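Local coordinates for protein type II restriction enzyme SfiI (PDB 2EZV) that cleaves double-stranded DNA within the interrupted palindrome 5'-GGCCN(5)GGCC-3', working as a tetrameric type II restriction endonuclease, at residues Gln3-Glu7 against Pro140-Leu144; Lys18-Arg22 against Trp250-Asn254; Ala27-Tyr31 against Ile57-Leu62. All coordinates share one frame; numbering follows the deposited sequence.

Contact 1. Residues Gln3-Glu7 against Pro140-Leu144; sequences QDYRE and PHLML
Y5 reaches from the N-terminal arm to H141 at the start of strand 141-145. Its CB points toward the strand. CG sits between the backbone N and the carbonyl carbon (chi1 82°), and this brings the CE2 side of the ring to H141. Y5 CE2 lies 3.7 Å from H141 CB. The two rings meet rim to rim. Their centroids are 5.5 Å apart, and neither ring covers the face of the other. At the tip, Y5 OH rests 3.7 Å from P140 CB. The carbonyl of P140 is close by but accepts a hydrogen bond from H188, whose ring also meets that of Y5.

One face of the Y5 ring carries R6 CG, 3.7 Å above the plane and toward the rim. The R6 chain then bends back to D4. R6 NE binds D4 OD1 at 2.9 Å, and R6 NH2 binds D4 OD2 at 2.6 Å, each carboxylate oxygen using its syn lone pair and lying nearly in the guanidinium plane. D4 OD1 also takes the backbone N of R6, at 2.9 Å, through its anti lone pair; this is an Asx turn. Across the contact R6 NH1 comes only loosely near the H141 ring and M143 CE. The strong polar bonds thus lie within the arm and fix its shape, while its hold on the strand rests mainly on packing around Y5, with R6 at the margin.

Contact 2. Residues Lys18-Arg22 against Trp250-Asn254; sequences KQTLR and WRDLN
D252 OD1 is gripped from two sides and joins helix 10-41 to strand 249-253. K18 NZ reaches it across the contact at 2.6 Å, a salt bridge made through the syn lone pair. The backbone N of L253 binds the same oxygen at 2.8 Å on the anti side, a little out of the carboxylate plane. The other oxygen, D252 OD2, takes W250 NE1 at 2.7 Å in a nearly straight bond (173°). D252 OD2 lies in the plane of the indole, but the indole meets the carboxylate from above its plane. Three donors therefore hold the buried carboxylate, which probably favours its charged form. K18 gets there with a fully extended chain.

The W250 indole lies beside this bridge and takes most of the packing. R22 CD stands over one face, 3.4 Å from the centroid of the six-membered ring and 11° off its normal, a CH-pi contact. The R22 chain bends at chi2 to lie there. Its polar end goes on to Q26, and F264 adds a cation-pi contact. L21 CD1 meets the edge of the same indole, 3.3 Å from W250 CZ3. M1 of the second subunit packs on R22, W250 and D252.

The helix and strand segments run nearly antiparallel (164°), with axes 11.3 Å apart. The arrangement is that of a C-terminal beta-hairpin, strand 249-253 paired with 259-263, laid on an N-terminal helix.

Contact 3. Residues Ala27-Tyr31 against Ile57-Leu62; sequences ALQQY and ITQYAL
Y31 lays one face of its ring over the backbone of A61, and Y31 CD2 is 3.6 Å from A61 CB. The Y31 edge meets I57, with Y31 CE2 3.8 Å from I57 CG2. Y31 CZ rests 3.6 Å from Y60 CB. The ring lies across the second helix because CG is anti to the backbone N (chi1 -169°). L28 CD2 touches A61 CB at 3.7 Å, and L62 CD2 packs against both L28 CG and A27 CB.

The small residues allow a close approach: the CA atoms of A27 and A61 are 5.4 Å apart. A water donates to both A27 O, at 2.8 Å, and A61 O, at 2.7 Å, linking the two backbones.

Further out, Y31 OH is hydrogen-bonded to E34, and Y60 OH to the carbonyl of F74 of the third subunit. L28 and T58 reach V161 of the central sheet. T58 also touches A101, a calcium-site residue.

The two helix segments cross at 103° with axes 8.7 Å apart. This is a near-perpendicular helix pair laid on the mixed sheet that bears the metal site, consistent with the PDDEXK nuclease fold.

Overall arrangement
Helix 10-41 joins contacts 2 and 3. Their centres are about 17 Å apart and their nearest atoms about 5 Å. Contact 1 lies at the surface, about 22 Å from contact 2 and about 27 Å from contact 3 between centres. It ties the arm before that helix to the main sheet. Contact 3 lies nearest the DNA, about 10 Å away at its nearest atom, against about 17 Å for contact 2 and 19 Å for contact 1. Its I57 side chain is about 12 Å from the calcium ion held by D79, D100 and A101. Contacts 2 and 3 both touch the second subunit, and contact 3 also meets the third; near contact 1 the second subunit binds Q3.

Contact 1. Residues Gln3-Glu7 against Pro140-Leu144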
loop_
_atom_site.group_PDB
_atom_site.type_symbol
_atom_site.label_atom_id
_atom_site.label_comp_id
_atom_site.label_asym_id
_atom_site.label_seq_id
_atom_site.Cartn_x
_atom_site.Cartn_y
_atom_site.Cartn_z
ATOM N N GLN D 3 7.753 -13.526 -21.487
ATOM C CA GLN D 3 8.130 -12.404 -20.634
ATOM C C GLN D 3 8.340 -11.207 -21.565
ATOM O O GLN D 3 8.099 -10.062 -21.190
ATOM C CB GLN D 3 9.430 -12.679 -19.872
ATOM C CG GLN D 3 9.316 -13.638 -18.692
ATOM C CD GLN D 3 10.532 -13.553 -17.777
ATOM O OE1 GLN D 3 11.668 -13.718 -18.222
ATOM N NE2 GLN D 3 10.296 -13.285 -16.491
ATOM N N ASP D 4 8.791 -11.493 -22.784
ATOM C CA ASP D 4 9.045 -10.471 -23.796
ATOM C C ASP D 4 7.773 -10.305 -24.624
ATOM O O ASP D 4 7.381 -11.202 -25.363
ATOM C CB ASP D 4 10.192 -10.922 -24.705
ATOM C CG ASP D 4 10.743 -9.799 -25.560
ATOM O OD1 ASP D 4 9.949 -9.069 -26.186
ATOM O OD2 ASP D 4 11.980 -9.655 -25.609
ATOM N N TYR D 5 7.131 -9.153 -24.509
ATOM C CA TYR D 5 5.898 -8.919 -25.239
ATOM C C TYR D 5 6.047 -9.071 -26.757
ATOM O O TYR D 5 5.079 -9.383 -27.445
ATOM C CB TYR D 5 5.359 -7.537 -24.903
ATOM C CG TYR D 5 5.998 -6.421 -25.686
ATOM C CD1 TYR D 5 5.379 -5.909 -26.828
ATOM C CD2 TYR D 5 7.225 -5.883 -25.299
ATOM C CE1 TYR D 5 5.962 -4.890 -27.563
ATOM C CE2 TYR D 5 7.823 -4.862 -26.033
ATOM C CZ TYR D 5 7.182 -4.374 -27.163
ATOM O OH TYR D 5 7.757 -3.380 -27.902
ATOM N N ARG D 6 7.248 -8.852 -27.285
ATOM C CA ARG D 6 7.456 -8.983 -28.724
ATOM C C ARG D 6 7.214 -10.417 -29.195
ATOM O O ARG D 6 6.864 -10.644 -30.348
ATOM C CB ARG D 6 8.867 -8.512 -29.101
ATOM C CG ARG D 6 9.045 -6.996 -28.975
ATOM C CD ARG D 6 10.501 -6.562 -28.993
ATOM N NE ARG D 6 11.283 -7.228 -27.959
ATOM C CZ ARG D 6 12.535 -6.910 -27.646
ATOM N NH1 ARG D 6 13.153 -5.923 -28.288
ATOM N NH2 ARG D 6 13.175 -7.585 -26.698
ATOM N N GLU D 7 7.381 -11.384 -28.301
ATOM C CA GLU D 7 7.150 -12.769 -28.666
ATOM C C GLU D 7 5.659 -13.087 -28.629
ATOM O O GLU D 7 5.251 -14.205 -28.943
ATOM C CB GLU D 7 7.868 -13.705 -27.712
ATOM C CG GLU D 7 9.316 -13.408 -27.520
ATOM C CD GLU D 7 9.973 -14.453 -26.664
ATOM O OE1 GLU D 7 9.279 -15.007 -25.779
ATOM O OE2 GLU D 7 11.177 -14.716 -26.871
ATOM N N PRO D 140 7.917 2.244 -27.400
ATOM C CA PRO D 140 7.243 0.948 -27.450
ATOM C C PRO D 140 7.394 0.180 -26.141
ATOM O O PRO D 140 6.557 -0.659 -25.807
ATOM C CB PRO D 140 7.937 0.249 -28.618
ATOM C CG PRO D 140 9.348 0.758 -28.500
ATOM C CD PRO D 140 9.136 2.240 -28.233
ATOM N N HIS D 141 8.455 0.475 -25.399
ATOM C CA HIS D 141 8.697 -0.217 -24.140
ATOM C C HIS D 141 9.873 0.381 -23.375
ATOM O O HIS D 141 10.706 1.064 -23.953
ATOM C CB HIS D 141 8.968 -1.698 -24.425
ATOM C CG HIS D 141 10.056 -1.927 -25.430
ATOM N ND1 HIS D 141 11.386 -1.672 -25.163
ATOM C CD2 HIS D 141 10.008 -2.354 -26.715
ATOM C CE1 HIS D 141 12.108 -1.931 -26.239
ATOM N NE2 HIS D 141 11.296 -2.347 -27.196
ATOM N N LEU D 142 9.931 0.120 -22.073
ATOM C CA LEU D 142 11.019 0.611 -21.228
ATOM C C LEU D 142 11.879 -0.579 -20.828
ATOM O O LEU D 142 11.381 -1.535 -20.235
ATOM C CB LEU D 142 10.465 1.275 -19.966
ATOM C CG LEU D 142 11.475 1.857 -18.969
ATOM C CD1 LEU D 142 12.232 3.029 -19.597
ATOM C CD2 LEU D 142 10.732 2.321 -17.739
ATOM N N MET D 143 13.168 -0.525 -21.143
ATOM C CA MET D 143 14.057 -1.624 -20.810
ATOM C C MET D 143 14.361 -1.667 -19.320
ATOM O O MET D 143 14.744 -0.662 -18.722
ATOM C CB MET D 143 15.356 -1.517 -21.618
ATOM C CG MET D 143 15.166 -1.750 -23.111
ATOM S SD MET D 143 14.536 -3.413 -23.465
ATOM C CE MET D 143 15.293 -3.738 -25.047
ATOM N N LEU D 144 14.171 -2.840 -18.727
ATOM C CA LEU D 144 14.425 -3.045 -17.305
ATOM C C LEU D 144 15.663 -3.929 -17.172
ATOM O O LEU D 144 15.890 -4.815 -17.995
ATOM C CB LEU D 144 13.226 -3.740 -16.644
ATOM C CG LEU D 144 11.841 -3.101 -16.794
ATOM C CD1 LEU D 144 10.795 -3.984 -16.122
ATOM C CD2 LEU D 144 11.842 -1.719 -16.180
#

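Contact 2. Residues Lys18-Arg22 against Trp250-Asn254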
loop_
_atom_site.group_PDB
_atom_site.type_symbol
_atom_site.label_atom_id
_atom_site.label_comp_id
_atom_site.label_asym_id
_atom_site.label_seq_id
_atom_site.Cartn_x
_atom_site.Cartn_y
_atom_site.Cartn_z
ATOM N N LYS D 18 -6.689 -5.190 -23.544
ATOM C CA LYS D 18 -8.088 -5.324 -23.172
ATOM C C LYS D 18 -8.270 -5.560 -21.672
ATOM O O LYS D 18 -9.116 -4.926 -21.052
ATOM C CB LYS D 18 -8.735 -6.469 -23.952
ATOM C CG LYS D 18 -10.252 -6.476 -23.895
ATOM C CD LYS D 18 -10.780 -7.667 -24.663
ATOM C CE LYS D 18 -12.287 -7.650 -24.783
ATOM N NZ LYS D 18 -12.794 -8.871 -25.487
ATOM N N GLN D 19 -7.481 -6.460 -21.083
ATOM C CA GLN D 19 -7.637 -6.706 -19.650
ATOM C C GLN D 19 -7.104 -5.528 -18.839
ATOM O O GLN D 19 -7.546 -5.283 -17.719
ATOM C CB GLN D 19 -6.980 -8.034 -19.221
ATOM C CG GLN D 19 -5.461 -8.066 -19.134
ATOM C CD GLN D 19 -4.945 -9.407 -18.605
ATOM O OE1 GLN D 19 -5.178 -10.448 -19.207
ATOM N NE2 GLN D 19 -4.242 -9.376 -17.480
ATOM N N THR D 20 -6.163 -4.785 -19.409
ATOM C CA THR D 20 -5.632 -3.605 -18.729
ATOM C C THR D 20 -6.783 -2.596 -18.679
ATOM O O THR D 20 -7.094 -2.032 -17.633
ATOM C CB THR D 20 -4.462 -2.986 -19.504
ATOM O OG1 THR D 20 -3.341 -3.874 -19.459
ATOM C CG2 THR D 20 -4.066 -1.637 -18.915
ATOM N N LEU D 21 -7.440 -2.414 -19.819
ATOM C CA LEU D 21 -8.550 -1.483 -19.918
ATOM C C LEU D 21 -9.699 -1.887 -18.996
ATOM O O LEU D 21 -10.229 -1.053 -18.251
ATOM C CB LEU D 21 -9.024 -1.411 -21.367
ATOM C CG LEU D 21 -9.964 -0.285 -21.819
ATOM C CD1 LEU D 21 -11.334 -0.848 -22.053
ATOM C CD2 LEU D 21 -10.002 0.830 -20.804
ATOM N N ARG D 22 -10.074 -3.165 -19.039
ATOM C CA ARG D 22 -11.166 -3.669 -18.212
ATOM C C ARG D 22 -10.959 -3.359 -16.733
ATOM O O ARG D 22 -11.881 -2.909 -16.054
ATOM C CB ARG D 22 -11.327 -5.184 -18.393
ATOM C CG ARG D 22 -12.527 -5.743 -17.651
ATOM C CD ARG D 22 -13.819 -5.088 -18.149
ATOM N NE ARG D 22 -14.997 -5.491 -17.382
ATOM C CZ ARG D 22 -15.266 -5.077 -16.146
ATOM N NH1 ARG D 22 -14.438 -4.243 -15.527
ATOM N NH2 ARG D 22 -16.374 -5.487 -15.530
ATOM N N TRP D 250 -20.191 -2.269 -20.036
ATOM C CA TRP D 250 -18.948 -2.647 -20.694
ATOM C C TRP D 250 -19.247 -3.056 -22.116
ATOM O O TRP D 250 -20.125 -3.882 -22.360
ATOM C CB TRP D 250 -18.254 -3.796 -19.945
ATOM C CG TRP D 250 -17.138 -4.453 -20.723
ATOM C CD1 TRP D 250 -17.211 -5.615 -21.432
ATOM C CD2 TRP D 250 -15.792 -3.970 -20.882
ATOM N NE1 TRP D 250 -15.998 -5.893 -22.021
ATOM C CE2 TRP D 250 -15.110 -4.902 -21.702
ATOM C CE3 TRP D 250 -15.097 -2.844 -20.410
ATOM C CZ2 TRP D 250 -13.767 -4.744 -22.064
ATOM C CZ3 TRP D 250 -13.763 -2.684 -20.768
ATOM C CH2 TRP D 250 -13.111 -3.634 -21.589
ATOM N N ARG D 251 -18.519 -2.445 -23.048
ATOM C CA ARG D 251 -18.658 -2.704 -24.477
ATOM C C ARG D 251 -17.580 -3.695 -24.912
ATOM O O ARG D 251 -16.393 -3.516 -24.624
ATOM C CB ARG D 251 -18.521 -1.391 -25.261
ATOM C CG ARG D 251 -18.520 -1.555 -26.773
ATOM C CD ARG D 251 -18.355 -0.210 -27.461
ATOM N NE ARG D 251 -19.565 0.597 -27.350
ATOM C CZ ARG D 251 -19.606 1.846 -26.893
ATOM N NH1 ARG D 251 -18.495 2.458 -26.490
ATOM N NH2 ARG D 251 -20.768 2.485 -26.843
ATOM N N ASP D 252 -18.002 -4.732 -25.626
ATOM C CA ASP D 252 -17.085 -5.766 -26.074
ATOM C C ASP D 252 -17.521 -6.261 -27.447
ATOM O O ASP D 252 -18.437 -5.704 -28.052
ATOM C CB ASP D 252 -17.123 -6.926 -25.080
ATOM C CG ASP D 252 -15.772 -7.568 -24.881
ATOM O OD1 ASP D 252 -15.027 -7.703 -25.877
ATOM O OD2 ASP D 252 -15.468 -7.946 -23.728
ATOM N N LEU D 253 -16.867 -7.305 -27.942
ATOM C CA LEU D 253 -17.246 -7.859 -29.233
ATOM C C LEU D 253 -17.318 -9.378 -29.158
ATOM O O LEU D 253 -16.431 -10.022 -28.606
ATOM C CB LEU D 253 -16.259 -7.426 -30.326
ATOM C CG LEU D 253 -15.090 -8.333 -30.722
ATOM C CD1 LEU D 253 -14.355 -7.699 -31.889
ATOM C CD2 LEU D 253 -14.145 -8.541 -29.541
ATOM N N ASN D 254 -18.398 -9.934 -29.696
ATOM C CA ASN D 254 -18.608 -11.382 -29.719
ATOM C C ASN D 254 -17.444 -12.119 -30.358
ATOM O O ASN D 254 -16.565 -11.511 -30.974
ATOM C CB ASN D 254 -19.893 -11.724 -30.475
ATOM C CG ASN D 254 -21.138 -11.496 -29.639
ATOM O OD1 ASN D 254 -21.094 -11.570 -28.411
ATOM N ND2 ASN D 254 -22.252 -11.220 -30.303
#

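Contact 3. Residues Ala27-Tyr31 against Ile57-Leu62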
loop_
_atom_site.group_PDB
_atom_site.type_symbol
_atom_site.label_atom_id
_atom_site.label_comp_id
_atom_site.label_asym_id
_atom_site.label_seq_id
_atom_site.Cartn_x
_atom_site.Cartn_y
_atom_site.Cartn_z
ATOM N N ALA D 27 -12.305 0.329 -11.785
ATOM C CA ALA D 27 -11.798 1.331 -10.860
ATOM C C ALA D 27 -12.608 2.609 -11.008
ATOM O O ALA D 27 -13.148 3.128 -10.036
ATOM C CB ALA D 27 -10.325 1.598 -11.136
ATOM N N LEU D 28 -12.712 3.101 -12.234
ATOM C CA LEU D 28 -13.465 4.320 -12.478
ATOM C C LEU D 28 -14.929 4.112 -12.093
ATOM O O LEU D 28 -15.543 4.978 -11.474
ATOM C CB LEU D 28 -13.326 4.722 -13.945
ATOM C CG LEU D 28 -11.898 5.172 -14.280
ATOM C CD1 LEU D 28 -11.658 5.134 -15.787
ATOM C CD2 LEU D 28 -11.666 6.572 -13.703
ATOM N N GLN D 29 -15.481 2.952 -12.434
ATOM C CA GLN D 29 -16.868 2.671 -12.104
ATOM C C GLN D 29 -17.112 2.766 -10.604
ATOM O O GLN D 29 -17.980 3.515 -10.150
ATOM C CB GLN D 29 -17.270 1.275 -12.580
ATOM C CG GLN D 29 -18.649 0.854 -12.073
ATOM C CD GLN D 29 -19.767 1.765 -12.571
ATOM O OE1 GLN D 29 -20.794 1.923 -11.907
ATOM N NE2 GLN D 29 -19.579 2.353 -13.751
ATOM N N GLN D 30 -16.341 1.999 -9.841
ATOM C CA GLN D 30 -16.482 1.969 -8.397
ATOM C C GLN D 30 -16.124 3.298 -7.735
ATOM O O GLN D 30 -16.500 3.556 -6.591
ATOM C CB GLN D 30 -15.648 0.806 -7.835
ATOM C CG GLN D 30 -16.134 -0.545 -8.384
ATOM C CD GLN D 30 -15.479 -1.764 -7.757
ATOM O OE1 GLN D 30 -15.885 -2.891 -8.024
ATOM N NE2 GLN D 30 -14.467 -1.548 -6.931
ATOM N N TYR D 31 -15.413 4.151 -8.462
ATOM C CA TYR D 31 -15.028 5.458 -7.944
ATOM C C TYR D 31 -15.904 6.574 -8.523
ATOM O O TYR D 31 -15.716 7.741 -8.188
ATOM C CB TYR D 31 -13.571 5.747 -8.300
ATOM C CG TYR D 31 -12.993 6.946 -7.580
ATOM C CD1 TYR D 31 -12.741 6.901 -6.205
ATOM C CD2 TYR D 31 -12.709 8.133 -8.264
ATOM C CE1 TYR D 31 -12.222 8.005 -5.528
ATOM C CE2 TYR D 31 -12.190 9.246 -7.589
ATOM C CZ TYR D 31 -11.953 9.173 -6.225
ATOM O OH TYR D 31 -11.457 10.265 -5.547
ATOM N N ILE D 57 -8.876 12.802 -10.056
ATOM C CA ILE D 57 -9.932 11.795 -10.030
ATOM C C ILE D 57 -9.355 10.486 -10.566
ATOM O O ILE D 57 -9.453 9.431 -9.927
ATOM C CB ILE D 57 -11.115 12.166 -10.949
ATOM C CG1 ILE D 57 -11.706 13.526 -10.573
ATOM C CG2 ILE D 57 -12.180 11.094 -10.858
ATOM C CD1 ILE D 57 -12.562 13.520 -9.342
ATOM N N THR D 58 -8.763 10.578 -11.752
ATOM C CA THR D 58 -8.161 9.437 -12.426
ATOM C C THR D 58 -7.161 8.724 -11.525
ATOM O O THR D 58 -7.186 7.499 -11.395
ATOM C CB THR D 58 -7.418 9.881 -13.700
ATOM O OG1 THR D 58 -8.354 10.431 -14.634
ATOM C CG2 THR D 58 -6.693 8.704 -14.339
ATOM N N GLN D 59 -6.265 9.499 -10.922
ATOM C CA GLN D 59 -5.266 8.928 -10.045
ATOM C C GLN D 59 -5.874 8.189 -8.854
ATOM O O GLN D 59 -5.504 7.050 -8.582
ATOM C CB GLN D 59 -4.310 10.004 -9.526
ATOM C CG GLN D 59 -3.403 9.473 -8.423
ATOM C CD GLN D 59 -2.400 10.483 -7.912
ATOM O OE1 GLN D 59 -1.833 10.308 -6.837
ATOM N NE2 GLN D 59 -2.164 11.535 -8.681
ATOM N N TYR D 60 -6.792 8.842 -8.146
ATOM C CA TYR D 60 -7.421 8.235 -6.972
ATOM C C TYR D 60 -8.195 6.988 -7.347
ATOM O O TYR D 60 -8.233 6.017 -6.592
ATOM C CB TYR D 60 -8.357 9.228 -6.282
ATOM C CG TYR D 60 -7.647 10.403 -5.649
ATOM C CD1 TYR D 60 -8.258 11.656 -5.582
ATOM C CD2 TYR D 60 -6.374 10.264 -5.099
ATOM C CE1 TYR D 60 -7.622 12.740 -4.983
ATOM C CE2 TYR D 60 -5.729 11.339 -4.495
ATOM C CZ TYR D 60 -6.360 12.573 -4.440
ATOM O OH TYR D 60 -5.730 13.643 -3.842
ATOM N N ALA D 61 -8.816 7.026 -8.519
ATOM C CA ALA D 61 -9.582 5.896 -9.001
ATOM C C ALA D 61 -8.688 4.704 -9.327
ATOM O O ALA D 61 -8.987 3.577 -8.929
ATOM C CB ALA D 61 -10.384 6.298 -10.248
ATOM N N LEU D 62 -7.579 4.962 -10.020
ATOM C CA LEU D 62 -6.673 3.902 -10.461
ATOM C C LEU D 62 -5.573 3.394 -9.532
ATOM O O LEU D 62 -5.258 2.202 -9.564
ATOM C CB LEU D 62 -6.009 4.293 -11.790
ATOM C CG LEU D 62 -6.807 4.899 -12.953
ATOM C CD1 LEU D 62 -6.138 4.488 -14.260
ATOM C CD2 LEU D 62 -8.244 4.444 -12.945
HETATM O O HOH W 1 -11.373 2.934 -7.944
#